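Local coordinates for protein (alpha-2u-globulin) (Rattus norvegicus, PDB 2A2U) that probably binds and carries small lipophilic molecules inside a lipocalin beta-barrel, and also takes up a hyaline droplet inducer, at residues 122-127 and 133-138; 48-53 and 102-107. All blocks are in the same frame, centred on the assembly; numbering follows the deposited sequence.

Contact 1. Residues 122-127 and 133-138; sequences FHLINF and FQLMVL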
loop_
_atom_site.group_PDB
_atom_site.type_symbol
_atom_site.label_atom_id
_atom_site.label_comp_id
_atom_site.label_asym_id
_atom_site.label_seq_id
_atom_site.Cartn_x
_atom_site.Cartn_y
_atom_site.Cartn_z
ATOM N N PHE A 122 -7.271 -8.912 21.609
ATOM C CA PHE A 122 -6.900 -7.642 21.008
ATOM C C PHE A 122 -8.000 -6.644 21.310
ATOM O O PHE A 122 -9.163 -7.007 21.431
ATOM C CB PHE A 122 -6.786 -7.771 19.489
ATOM C CG PHE A 122 -5.584 -8.536 19.010
ATOM C CD1 PHE A 122 -4.373 -7.891 18.825
ATOM C CD2 PHE A 122 -5.688 -9.877 18.657
ATOM C CE1 PHE A 122 -3.290 -8.563 18.292
ATOM C CE2 PHE A 122 -4.612 -10.557 18.125
ATOM C CZ PHE A 122 -3.411 -9.900 17.941
ATOM N N HIS A 123 -7.619 -5.381 21.437
ATOM C CA HIS A 123 -8.573 -4.309 21.673
ATOM C C HIS A 123 -8.343 -3.290 20.563
ATOM O O HIS A 123 -7.240 -2.769 20.406
ATOM C CB HIS A 123 -8.353 -3.664 23.033
ATOM C CG HIS A 123 -9.228 -2.475 23.270
ATOM N ND1 HIS A 123 -8.748 -1.190 23.260
ATOM C CD2 HIS A 123 -10.566 -2.381 23.457
ATOM C CE1 HIS A 123 -9.749 -0.344 23.424
ATOM N NE2 HIS A 123 -10.868 -1.047 23.546
ATOM N N LEU A 124 -9.388 -2.998 19.806
ATOM C CA LEU A 124 -9.278 -2.080 18.687
ATOM C C LEU A 124 -10.275 -0.935 18.674
ATOM O O LEU A 124 -11.447 -1.118 18.991
ATOM C CB LEU A 124 -9.399 -2.872 17.376
ATOM C CG LEU A 124 -9.642 -2.129 16.055
ATOM C CD1 LEU A 124 -9.071 -2.915 14.915
ATOM C CD2 LEU A 124 -11.118 -1.863 15.812
ATOM N N ILE A 125 -9.798 0.237 18.263
ATOM C CA ILE A 125 -10.641 1.419 18.126
ATOM C C ILE A 125 -10.638 1.779 16.643
ATOM O O ILE A 125 -9.592 1.797 16.007
ATOM C CB ILE A 125 -10.110 2.624 18.905
ATOM C CG1 ILE A 125 -9.836 2.244 20.351
ATOM C CG2 ILE A 125 -11.146 3.741 18.887
ATOM C CD1 ILE A 125 -9.096 3.322 21.116
ATOM N N ASN A 126 -11.804 2.083 16.097
ATOM C CA ASN A 126 -11.905 2.426 14.686
ATOM C C ASN A 126 -12.359 3.865 14.468
ATOM O O ASN A 126 -13.157 4.376 15.233
ATOM C CB ASN A 126 -12.875 1.462 14.003
ATOM C CG ASN A 126 -13.215 1.873 12.587
ATOM O OD1 ASN A 126 -14.102 2.697 12.373
ATOM N ND2 ASN A 126 -12.534 1.283 11.612
ATOM N N PHE A 127 -11.787 4.535 13.472
ATOM C CA PHE A 127 -12.184 5.899 13.145
ATOM C C PHE A 127 -12.549 5.989 11.676
ATOM O O PHE A 127 -11.762 5.618 10.808
ATOM C CB PHE A 127 -11.085 6.904 13.425
ATOM C CG PHE A 127 -11.408 8.275 12.942
ATOM C CD1 PHE A 127 -12.114 9.160 13.743
ATOM C CD2 PHE A 127 -11.074 8.652 11.646
ATOM C CE1 PHE A 127 -12.485 10.398 13.256
ATOM C CE2 PHE A 127 -11.439 9.878 11.153
ATOM C CZ PHE A 127 -12.148 10.758 11.953
ATOM N N PHE A 133 -15.479 3.627 17.250
ATOM C CA PHE A 133 -16.108 2.505 17.934
ATOM C C PHE A 133 -15.062 1.510 18.385
ATOM O O PHE A 133 -13.998 1.397 17.783
ATOM C CB PHE A 133 -17.222 1.835 17.094
ATOM C CG PHE A 133 -16.733 0.956 15.968
ATOM C CD1 PHE A 133 -16.354 -0.364 16.205
ATOM C CD2 PHE A 133 -16.694 1.434 14.664
ATOM C CE1 PHE A 133 -15.940 -1.190 15.158
ATOM C CE2 PHE A 133 -16.284 0.618 13.615
ATOM C CZ PHE A 133 -15.907 -0.694 13.863
ATOM N N GLN A 134 -15.337 0.866 19.512
ATOM C CA GLN A 134 -14.447 -0.132 20.077
ATOM C C GLN A 134 -14.778 -1.509 19.531
ATOM O O GLN A 134 -15.923 -1.802 19.184
ATOM C CB GLN A 134 -14.576 -0.170 21.592
ATOM C CG GLN A 134 -13.976 1.003 22.307
ATOM C CD GLN A 134 -13.937 0.766 23.794
ATOM O OE1 GLN A 134 -13.368 -0.219 24.255
ATOM N NE2 GLN A 134 -14.568 1.649 24.557
ATOM N N LEU A 135 -13.761 -2.357 19.492
ATOM C CA LEU A 135 -13.891 -3.730 19.032
ATOM C C LEU A 135 -12.923 -4.580 19.844
ATOM O O LEU A 135 -11.782 -4.191 20.037
ATOM C CB LEU A 135 -13.520 -3.848 17.562
ATOM C CG LEU A 135 -13.556 -5.299 17.099
ATOM C CD1 LEU A 135 -14.987 -5.734 16.943
ATOM C CD2 LEU A 135 -12.852 -5.435 15.791
ATOM N N MET A 136 -13.383 -5.725 20.335
ATOM C CA MET A 136 -12.524 -6.617 21.100
ATOM C C MET A 136 -12.644 -8.026 20.573
ATOM O O MET A 136 -13.738 -8.500 20.305
ATOM C CB MET A 136 -12.847 -6.550 22.587
ATOM C CG MET A 136 -12.132 -5.414 23.254
ATOM S SD MET A 136 -12.437 -5.297 24.984
ATOM C CE MET A 136 -11.482 -6.642 25.588
ATOM N N VAL A 137 -11.513 -8.678 20.361
ATOM C CA VAL A 137 -11.535 -10.037 19.844
ATOM C C VAL A 137 -10.667 -10.993 20.632
ATOM O O VAL A 137 -9.653 -10.601 21.227
ATOM C CB VAL A 137 -11.095 -10.092 18.364
ATOM C CG1 VAL A 137 -12.120 -9.430 17.485
ATOM C CG2 VAL A 137 -9.773 -9.396 18.192
ATOM N N LEU A 138 -11.106 -12.249 20.653
ATOM C CA LEU A 138 -10.392 -13.322 21.321
ATOM C C LEU A 138 -10.023 -14.329 20.246
ATOM O O LEU A 138 -10.890 -14.780 19.505
ATOM C CB LEU A 138 -11.276 -13.993 22.378
ATOM C CG LEU A 138 -10.742 -15.262 23.048
ATOM C CD1 LEU A 138 -9.459 -14.942 23.775
ATOM C CD2 LEU A 138 -11.770 -15.810 24.014
#

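Contact 2. Residues 48-53 and 102-107; sequences REKIEE and EYDGGN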
loop_
_atom_site.group_PDB
_atom_site.type_symbol
_atom_site.label_atom_id
_atom_site.label_comp_id
_atom_site.label_asym_id
_atom_site.label_seq_id
_atom_site.Cartn_x
_atom_site.Cartn_y
_atom_site.Cartn_z
ATOM N N ARG A 48 -22.694 -3.241 17.182
ATOM C CA ARG A 48 -23.065 -4.587 16.768
ATOM C C ARG A 48 -23.191 -4.863 15.275
ATOM O O ARG A 48 -22.923 -5.979 14.829
ATOM C CB ARG A 48 -24.357 -4.982 17.468
ATOM C CG ARG A 48 -24.355 -6.387 18.004
ATOM C CD ARG A 48 -25.718 -6.743 18.548
ATOM N NE ARG A 48 -25.717 -8.058 19.173
ATOM C CZ ARG A 48 -25.692 -9.209 18.507
ATOM N NH1 ARG A 48 -25.669 -9.223 17.179
ATOM N NH2 ARG A 48 -25.687 -10.355 19.171
ATOM N N GLU A 49 -23.611 -3.861 14.512
ATOM C CA GLU A 49 -23.779 -3.983 13.063
ATOM C C GLU A 49 -22.492 -4.481 12.387
ATOM O O GLU A 49 -22.538 -5.239 11.416
ATOM C CB GLU A 49 -24.182 -2.615 12.499
ATOM C CG GLU A 49 -24.067 -2.463 10.993
ATOM C CD GLU A 49 -24.012 -1.007 10.567
ATOM O OE1 GLU A 49 -23.267 -0.223 11.191
ATOM O OE2 GLU A 49 -24.703 -0.643 9.595
ATOM N N LYS A 50 -21.355 -4.060 12.937
ATOM C CA LYS A 50 -20.022 -4.392 12.438
ATOM C C LYS A 50 -19.596 -5.844 12.625
ATOM O O LYS A 50 -18.877 -6.391 11.790
ATOM C CB LYS A 50 -18.992 -3.479 13.104
ATOM C CG LYS A 50 -19.191 -2.004 12.831
ATOM C CD LYS A 50 -18.823 -1.685 11.405
ATOM C CE LYS A 50 -19.054 -0.226 11.089
ATOM N NZ LYS A 50 -18.583 0.117 9.717
ATOM N N ILE A 51 -19.993 -6.443 13.745
ATOM C CA ILE A 51 -19.640 -7.825 14.037
ATOM C C ILE A 51 -20.699 -8.832 13.592
ATOM O O ILE A 51 -20.492 -10.042 13.678
ATOM C CB ILE A 51 -19.328 -8.030 15.532
ATOM C CG1 ILE A 51 -20.533 -7.665 16.398
ATOM C CG2 ILE A 51 -18.133 -7.199 15.931
ATOM C CD1 ILE A 51 -20.341 -8.036 17.857
ATOM N N GLU A 52 -21.824 -8.338 13.095
ATOM C CA GLU A 52 -22.895 -9.218 12.637
ATOM C C GLU A 52 -22.658 -9.650 11.207
ATOM O O GLU A 52 -21.671 -9.248 10.594
ATOM C CB GLU A 52 -24.239 -8.515 12.719
ATOM C CG GLU A 52 -24.829 -8.490 14.103
ATOM C CD GLU A 52 -25.934 -7.467 14.246
ATOM O OE1 GLU A 52 -26.461 -6.991 13.218
ATOM O OE2 GLU A 52 -26.275 -7.123 15.395
ATOM N N GLU A 53 -23.559 -10.487 10.694
ATOM C CA GLU A 53 -23.498 -10.992 9.322
ATOM C C GLU A 53 -23.251 -9.806 8.390
ATOM O O GLU A 53 -23.853 -8.738 8.561
ATOM C CB GLU A 53 -24.827 -11.665 8.961
ATOM C CG GLU A 53 -24.931 -12.187 7.531
ATOM C CD GLU A 53 -24.373 -13.585 7.356
ATOM O OE1 GLU A 53 -24.115 -14.276 8.358
ATOM O OE2 GLU A 53 -24.203 -14.020 6.203
ATOM N N GLU A 102 -5.059 0.219 8.236
ATOM C CA GLU A 102 -6.126 0.876 7.512
ATOM C C GLU A 102 -7.078 -0.207 7.041
ATOM O O GLU A 102 -6.706 -1.077 6.262
ATOM C CB GLU A 102 -5.569 1.672 6.329
ATOM C CG GLU A 102 -6.583 2.601 5.653
ATOM C CD GLU A 102 -7.011 3.782 6.522
ATOM O OE1 GLU A 102 -6.330 4.095 7.520
ATOM O OE2 GLU A 102 -8.031 4.418 6.197
ATOM N N TYR A 103 -8.291 -0.191 7.575
ATOM C CA TYR A 103 -9.300 -1.172 7.202
ATOM C C TYR A 103 -10.661 -0.661 7.622
ATOM O O TYR A 103 -10.975 -0.658 8.807
ATOM C CB TYR A 103 -9.037 -2.520 7.883
ATOM C CG TYR A 103 -10.108 -3.546 7.567
ATOM C CD1 TYR A 103 -10.176 -4.140 6.301
ATOM C CD2 TYR A 103 -11.060 -3.911 8.514
ATOM C CE1 TYR A 103 -11.166 -5.075 5.985
ATOM C CE2 TYR A 103 -12.062 -4.849 8.207
ATOM C CZ TYR A 103 -12.102 -5.422 6.941
ATOM O OH TYR A 103 -13.080 -6.343 6.630
ATOM N N ASP A 104 -11.463 -0.227 6.657
ATOM C CA ASP A 104 -12.791 0.299 6.950
ATOM C C ASP A 104 -12.608 1.477 7.898
ATOM O O ASP A 104 -13.347 1.624 8.877
ATOM C CB ASP A 104 -13.634 -0.790 7.607
ATOM C CG ASP A 104 -15.090 -0.430 7.674
ATOM O OD1 ASP A 104 -15.680 -0.113 6.631
ATOM O OD2 ASP A 104 -15.660 -0.473 8.774
ATOM N N GLY A 105 -11.571 2.271 7.621
ATOM C CA GLY A 105 -11.232 3.425 8.435
ATOM C C GLY A 105 -9.827 3.305 9.005
ATOM O O GLY A 105 -9.040 2.465 8.564
ATOM N N GLY A 106 -9.503 4.167 9.962
ATOM C CA GLY A 106 -8.193 4.132 10.581
ATOM C C GLY A 106 -8.336 3.368 11.870
ATOM O O GLY A 106 -9.159 3.731 12.707
ATOM N N ASN A 107 -7.546 2.312 12.030
ATOM C CA ASN A 107 -7.624 1.480 13.222
ATOM C C ASN A 107 -6.389 1.510 14.092
ATOM O O ASN A 107 -5.270 1.422 13.606
ATOM C CB ASN A 107 -7.873 0.021 12.839
ATOM C CG ASN A 107 -9.126 -0.168 12.032
ATOM O OD1 ASN A 107 -10.231 -0.117 12.566
ATOM N ND2 ASN A 107 -8.963 -0.433 10.739
#

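Contact 1. Residues 122-127 and 133-138
F133 and N126 pack closely at one end of an antiparallel strand pair in which side chains alternate between two unlike surfaces. F133 CG lies between its backbone N and carbonyl carbon (chi1 76°), which brings the ring across to N126; N126 CB stands over one ring face, 3.8 Å from the centroid, in a CH-pi contact. The N126 amide is tilted 30° from the ring plane, its OD1 lying 3.3 Å from F133 CE2, while ND2 turns to N107 OD1 and D104 O and so is satisfied beyond the hairpin. Further along this face L124 CD2 rests on L135 CB at 3.6 Å, and F122 CB meets V137 CG2 at the same separation. The same residues pair through their backbones: L124 N donates to L135 O at 2.7 Å, and F122 and V137 are bonded in both directions, while H123–M136 and I125–Q134 are non-hydrogen-bonded pairs.

The face carrying H123, I125, Q134 and M136 is the looser one: M136 is buried and packs against F153 and L156 of helix 147-158, its CG abutting the H123 ring edge 3.4 Å from CD2, but H123, I125 and Q134 are partly exposed. Reaching diagonally across the strands, H123 NE2 donates to Q134 OE1 at 2.7 Å; the bond is nearly straight and lies in the ring plane, yet approaches the oxygen from above the amide plane, the two planes being almost perpendicular. Replacing H123 with a leucine would probably leave Q134 OE1 without this donor and its amide freer to turn. I125 packs on P94 of the second subunit. Such two-sided strand pairing, with an inward face carrying F122, L124 and L135 and an outer one partly covered by a helix, is characteristic of the lipocalin barrel.

Contact 2. Residues 48-53 and 102-107
K50 and D104 reach toward each other from opposite directions, bridging backbones whose CA atoms are 10.2 Å apart. The lysine chain turns at chi2, where CD swings out of line with CB (-72°), then runs straight to NZ, which donates to D104 OD2 at 3.1 Å in a salt bridge. It uses the syn lone pair of that oxygen, the one on the side of OD1. OD1 itself pairs with K128, so the carboxylate has two lysine partners, an arrangement likely to favour its charged form. Behind it, D104 CB sits over the rim of one face of the Y103 ring.

The segments belong to two loops of the lipocalin barrel: 48-53 lies in the long connection from strand 36-44 to strand 60-67, which in this family folds over the open end, and 102-107 includes the tight turn joining strands 99-102 and 106-114. Each loop is braced internally. R48 NH1 meets E52 OE2 at 2.8 Å, close to the guanidinium plane, on the anti side of the carboxylate and tilted somewhat from its plane. Across the turn, N107 ND2 donates to Y103 O at 2.8 Å, nearly straight and in its own amide plane.

Contact 1 is buried between neighbouring strands, whereas contact 2 lies at the surface and joins a loop to a turn distant in sequence. Their chemistry follows: backbone bonds with mainly apolar packing and one side-chain hydrogen bond in the first, a lone ion pair in the second. They nonetheless share a sheet, since strand 106-114, which begins in contact 2, is the neighbour of strand 119-128, and F127 O probably accepts a hydrogen bond from G106 N at 2.8 Å. Segment 48-53 also packs against strand 131-140: I51 CG2 meets L135 CD1 at 3.6 Å, and K50 CG lies 3.7 Å from F133 CZ. Both contacts also touch the second subunit.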